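Local coordinates for protein Pcdhgb2 (Mus musculus, PDB 5SZR) that probably mediates calcium-dependent cell adhesion as a cadherin-repeat protein, and may help establish and maintain specific neuronal connections in the brain, at residues Q217-N227 with V309-D320. Sequence-based numbering, arbitrary orientation.
With CA (calcium ion), chain Q; CA (calcium ion), chain P; CA (calcium ion), chain R; EDO (1,2-ethanediol), chain Z.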
loop_
_atom_site.group_PDB
_atom_site.type_symbol
_atom_site.label_atom_id
_atom_site.label_comp_id
_atom_site.label_asym_id
_atom_site.label_seq_id
_atom_site.Cartn_x
_atom_site.Cartn_y
_atom_site.Cartn_z
ATOM N N GLN A 217 11.666 -6.472 9.701
ATOM C CA GLN A 217 12.037 -6.689 11.094
ATOM C C GLN A 217 12.649 -5.421 11.680
ATOM O O GLN A 217 13.252 -4.615 10.968
ATOM C CB GLN A 217 13.039 -7.846 11.244
ATOM C CG GLN A 217 12.581 -9.144 10.614
ATOM C CD GLN A 217 13.579 -10.267 10.794
ATOM O OE1 GLN A 217 14.556 -10.138 11.539
ATOM N NE2 GLN A 217 13.335 -11.384 10.117
ATOM N N ALA A 218 12.502 -5.264 12.998
ATOM C CA ALA A 218 13.077 -4.111 13.685
ATOM C C ALA A 218 14.600 -4.185 13.741
ATOM O O ALA A 218 15.271 -3.147 13.781
ATOM C CB ALA A 218 12.504 -4.008 15.097
ATOM N N SER A 219 15.156 -5.392 13.762
ATOM C CA SER A 219 16.595 -5.599 13.702
ATOM C C SER A 219 16.836 -7.035 13.262
ATOM O O SER A 219 15.911 -7.849 13.203
ATOM C CB SER A 219 17.272 -5.312 15.046
ATOM O OG SER A 219 16.824 -6.215 16.035
ATOM N N TYR A 220 18.094 -7.337 12.951
ATOM C CA TYR A 220 18.459 -8.626 12.382
ATOM C C TYR A 220 19.580 -9.257 13.195
ATOM O O TYR A 220 20.632 -8.640 13.398
ATOM C CB TYR A 220 18.886 -8.479 10.917
ATOM C CG TYR A 220 17.738 -8.195 9.963
ATOM C CD1 TYR A 220 17.061 -9.233 9.331
ATOM C CD2 TYR A 220 17.339 -6.893 9.688
ATOM C CE1 TYR A 220 16.017 -8.980 8.454
ATOM C CE2 TYR A 220 16.300 -6.632 8.814
ATOM C CZ TYR A 220 15.641 -7.677 8.201
ATOM O OH TYR A 220 14.608 -7.413 7.328
ATOM N N LEU A 221 19.348 -10.483 13.655
ATOM C CA LEU A 221 20.356 -11.298 14.324
ATOM C C LEU A 221 20.632 -12.500 13.426
ATOM O O LEU A 221 19.738 -13.320 13.185
ATOM C CB LEU A 221 19.878 -11.729 15.708
ATOM C CG LEU A 221 20.884 -12.505 16.557
ATOM C CD1 LEU A 221 22.118 -11.654 16.815
ATOM C CD2 LEU A 221 20.252 -12.944 17.864
ATOM N N VAL A 222 21.858 -12.596 12.921
ATOM C CA VAL A 222 22.224 -13.595 11.923
ATOM C C VAL A 222 23.294 -14.509 12.500
ATOM O O VAL A 222 24.226 -14.043 13.164
ATOM C CB VAL A 222 22.715 -12.925 10.624
ATOM C CG1 VAL A 222 23.014 -13.972 9.558
ATOM C CG2 VAL A 222 21.682 -11.925 10.127
ATOM N N HIS A 223 23.160 -15.809 12.244
ATOM C CA HIS A 223 24.157 -16.808 12.615
ATOM C C HIS A 223 24.841 -17.320 11.355
ATOM O O HIS A 223 24.167 -17.678 10.383
ATOM C CB HIS A 223 23.521 -17.979 13.368
ATOM C CG HIS A 223 23.047 -17.637 14.746
ATOM N ND1 HIS A 223 21.833 -17.033 14.989
ATOM C CD2 HIS A 223 23.620 -17.825 15.959
ATOM C CE1 HIS A 223 21.679 -16.860 16.289
ATOM N NE2 HIS A 223 22.750 -17.332 16.901
ATOM N N VAL A 224 26.174 -17.354 11.366
ATOM C CA VAL A 224 26.962 -17.842 10.235
ATOM C C VAL A 224 28.041 -18.778 10.763
ATOM O O VAL A 224 28.893 -18.364 11.560
ATOM C CB VAL A 224 27.608 -16.702 9.429
ATOM C CG1 VAL A 224 28.196 -17.244 8.136
ATOM C CG2 VAL A 224 26.613 -15.600 9.146
ATOM N N ALA A 225 28.021 -20.026 10.304
ATOM C CA ALA A 225 29.034 -20.984 10.716
ATOM C C ALA A 225 30.398 -20.581 10.170
ATOM O O ALA A 225 30.534 -20.192 9.007
ATOM C CB ALA A 225 28.677 -22.394 10.245
ATOM N N GLU A 226 31.398 -20.665 11.040
ATOM C CA GLU A 226 32.791 -20.435 10.690
ATOM C C GLU A 226 33.191 -21.216 9.445
ATOM O O GLU A 226 32.582 -22.239 9.111
ATOM C CB GLU A 226 33.652 -20.839 11.884
ATOM C CG GLU A 226 35.135 -20.708 11.760
ATOM C CD GLU A 226 35.806 -21.049 13.068
ATOM O OE1 GLU A 226 35.420 -22.059 13.693
ATOM O OE2 GLU A 226 36.685 -20.279 13.493
ATOM N N ASN A 227 34.221 -20.717 8.758
ATOM C CA ASN A 227 34.846 -21.373 7.610
ATOM C C ASN A 227 33.907 -21.470 6.415
ATOM O O ASN A 227 34.113 -22.297 5.518
ATOM C CB ASN A 227 35.386 -22.758 7.984
ATOM C CG ASN A 227 36.373 -22.695 9.131
ATOM O OD1 ASN A 227 37.165 -21.760 9.229
ATOM N ND2 ASN A 227 36.323 -23.688 10.013
ATOM N N VAL A 309 18.325 -0.038 9.679
ATOM C CA VAL A 309 18.091 -1.209 10.511
ATOM C C VAL A 309 19.439 -1.759 10.952
ATOM O O VAL A 309 20.429 -1.695 10.217
ATOM C CB VAL A 309 17.256 -2.280 9.768
ATOM C CG1 VAL A 309 18.033 -2.855 8.593
ATOM C CG2 VAL A 309 16.804 -3.374 10.721
ATOM N N SER A 310 19.479 -2.282 12.173
ATOM C CA SER A 310 20.698 -2.847 12.732
ATOM C C SER A 310 20.724 -4.353 12.505
ATOM O O SER A 310 19.722 -5.042 12.731
ATOM C CB SER A 310 20.814 -2.539 14.225
ATOM O OG SER A 310 21.977 -3.142 14.775
ATOM N N MET A 311 21.868 -4.860 12.060
ATOM C CA MET A 311 22.091 -6.292 11.928
ATOM C C MET A 311 23.303 -6.688 12.756
ATOM O O MET A 311 24.349 -6.037 12.680
ATOM C CB MET A 311 22.299 -6.700 10.469
ATOM C CG MET A 311 22.686 -8.154 10.304
ATOM S SD MET A 311 22.969 -8.634 8.597
ATOM C CE MET A 311 21.287 -8.861 8.022
ATOM N N ARG A 312 23.158 -7.746 13.546
ATOM C CA ARG A 312 24.274 -8.352 14.257
ATOM C C ARG A 312 24.532 -9.740 13.689
ATOM O O ARG A 312 23.596 -10.519 13.478
ATOM C CB ARG A 312 24.005 -8.430 15.762
ATOM C CG ARG A 312 25.122 -9.119 16.528
ATOM C CD ARG A 312 24.900 -9.079 18.030
ATOM N NE ARG A 312 25.184 -7.766 18.605
ATOM C CZ ARG A 312 26.399 -7.348 18.947
ATOM N NH1 ARG A 312 27.452 -8.138 18.768
ATOM N NH2 ARG A 312 26.565 -6.143 19.471
ATOM N N VAL A 313 25.800 -10.041 13.431
ATOM C CA VAL A 313 26.206 -11.305 12.832
ATOM C C VAL A 313 27.034 -12.067 13.859
ATOM O O VAL A 313 28.063 -11.565 14.331
ATOM C CB VAL A 313 26.992 -11.080 11.531
ATOM C CG1 VAL A 313 27.443 -12.407 10.942
ATOM C CG2 VAL A 313 26.133 -10.303 10.532
ATOM N N LEU A 314 26.580 -13.265 14.219
ATOM C CA LEU A 314 27.271 -14.115 15.180
ATOM C C LEU A 314 28.021 -15.206 14.429
ATOM O O LEU A 314 27.407 -16.038 13.751
ATOM C CB LEU A 314 26.289 -14.723 16.183
ATOM C CG LEU A 314 25.755 -13.741 17.228
ATOM C CD1 LEU A 314 24.603 -14.343 18.018
ATOM C CD2 LEU A 314 26.886 -13.319 18.156
ATOM N N VAL A 315 29.344 -15.189 14.536
ATOM C CA VAL A 315 30.184 -16.188 13.886
ATOM C C VAL A 315 30.168 -17.452 14.737
ATOM O O VAL A 315 30.553 -17.429 15.911
ATOM C CB VAL A 315 31.612 -15.660 13.695
ATOM C CG1 VAL A 315 32.498 -16.727 13.074
ATOM C CG2 VAL A 315 31.592 -14.401 12.840
ATOM N N GLY A 316 29.716 -18.558 14.150
ATOM C CA GLY A 316 29.531 -19.792 14.894
ATOM C C GLY A 316 30.817 -20.599 14.990
ATOM O O GLY A 316 31.587 -20.685 14.039
ATOM N N ASP A 317 31.033 -21.197 16.155
ATOM C CA ASP A 317 32.232 -21.987 16.388
ATOM C C ASP A 317 32.078 -23.375 15.781
ATOM O O ASP A 317 31.069 -24.052 16.002
ATOM C CB ASP A 317 32.512 -22.092 17.886
ATOM C CG ASP A 317 33.787 -22.856 18.188
ATOM O OD1 ASP A 317 34.745 -22.758 17.392
ATOM O OD2 ASP A 317 33.830 -23.556 19.224
ATOM N N ARG A 318 33.071 -23.790 15.006
ATOM C CA ARG A 318 33.201 -25.165 14.551
ATOM C C ARG A 318 34.427 -25.804 15.191
ATOM O O ARG A 318 35.297 -25.122 15.738
ATOM C CB ARG A 318 33.312 -25.248 13.026
ATOM C CG ARG A 318 31.998 -25.081 12.283
ATOM C CD ARG A 318 32.174 -25.436 10.813
ATOM N NE ARG A 318 30.930 -25.312 10.059
ATOM C CZ ARG A 318 29.983 -26.247 10.023
ATOM N NH1 ARG A 318 28.884 -26.053 9.305
ATOM N NH2 ARG A 318 30.137 -27.374 10.709
ATOM N N ASN A 319 34.489 -27.132 15.113
ATOM C CA ASN A 319 35.608 -27.878 15.687
ATOM C C ASN A 319 36.714 -28.036 14.642
ATOM O O ASN A 319 36.989 -29.121 14.130
ATOM C CB ASN A 319 35.142 -29.230 16.214
ATOM C CG ASN A 319 36.195 -29.898 17.078
ATOM O OD1 ASN A 319 36.895 -29.225 17.829
ATOM N ND2 ASN A 319 36.329 -31.222 16.961
ATOM N N ASP A 320 37.360 -26.913 14.329
ATOM C CA ASP A 320 38.454 -26.905 13.367
ATOM C C ASP A 320 39.828 -26.844 14.031
ATOM O O ASP A 320 40.826 -26.582 13.352
ATOM C CB ASP A 320 38.282 -25.750 12.371
ATOM C CG ASP A 320 38.068 -24.405 13.045
ATOM O OD1 ASP A 320 37.795 -24.368 14.260
ATOM O OD2 ASP A 320 38.158 -23.373 12.343
HETATM CA CA CA Q . 36.738 -23.080 15.982
HETATM CA CA CA P . 38.725 -21.248 13.107
HETATM CA CA CA R . 38.533 -28.621 19.300
HETATM C C1 EDO Z . 16.415 -12.028 13.412
HETATM O O1 EDO Z . 16.509 -11.251 14.612
HETATM C C2 EDO Z . 15.487 -13.215 13.644
HETATM O O2 EDO Z . 14.886 -13.611 12.404
HETATM O O HOH W 1 39.079 -20.683 10.802
HETATM O O HOH W 2 41.193 -21.900 13.564
#
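Y220 N donates to S310 O and Y220 O accepts from R312 N, starting the parallel pairing of edge strand 219-225 with the last strand, 306-316, of the fifth extracellular cadherin domain, the third of four in this chain and a Greek-key beta sandwich. V222 and V224 repeat the pattern: the V222 amide reaches R312 O, L314 N reaches V222 O at 2.7 Å and nearly straight (175°), V224 N reaches L314 O, and G316 N reaches V224 O. E226 N adds a bond to G316 O just past the edge strand. Thus alternate residues of 219-225 spend both amide and carbonyl on this neighbour, while M311 and V313 turn theirs to L293 and F291 of strand 290-299, and V315 pairs with R289 just before it.

Y220, V222 and V224 face the sandwich interior, where the valines and the tyrosine ring suit burial against strand 232-240; the tyrosine OH is hydrogen-bonded outside the two segments. M311, bent at chi3 (-80°), lays CE against V222 CG2 (3.7 Å) and Y220 CB, and V309 CG2 meets the tyrosine ring at its edge. On the outer face, L221 CD1 packs on L314 CD1, and H223 lies alongside L314.

Beyond the strands the chains converge on calcium. E226, with CG anti to its own N (chi1 179°) and an extended chain, delivers OE1 to one calcium and OE2 to a second; OE1 also accepts R318 N at 3.2 Å. D320 spans the same two ions, so acidic side chains that would otherwise probably repel are held together by metal. D317 OD1 and R318 O join the first ion, with E286 and D360 completing the interdomain site; N319 OD1 binds a third calcium. N227 suits its place because its amide serves both ways: OD1 accepts from a calcium-bound water, and ND2 meets D320 OD2 at 3.0 Å from above the carboxylate plane, while that oxygen binds calcium at 2.3 Å.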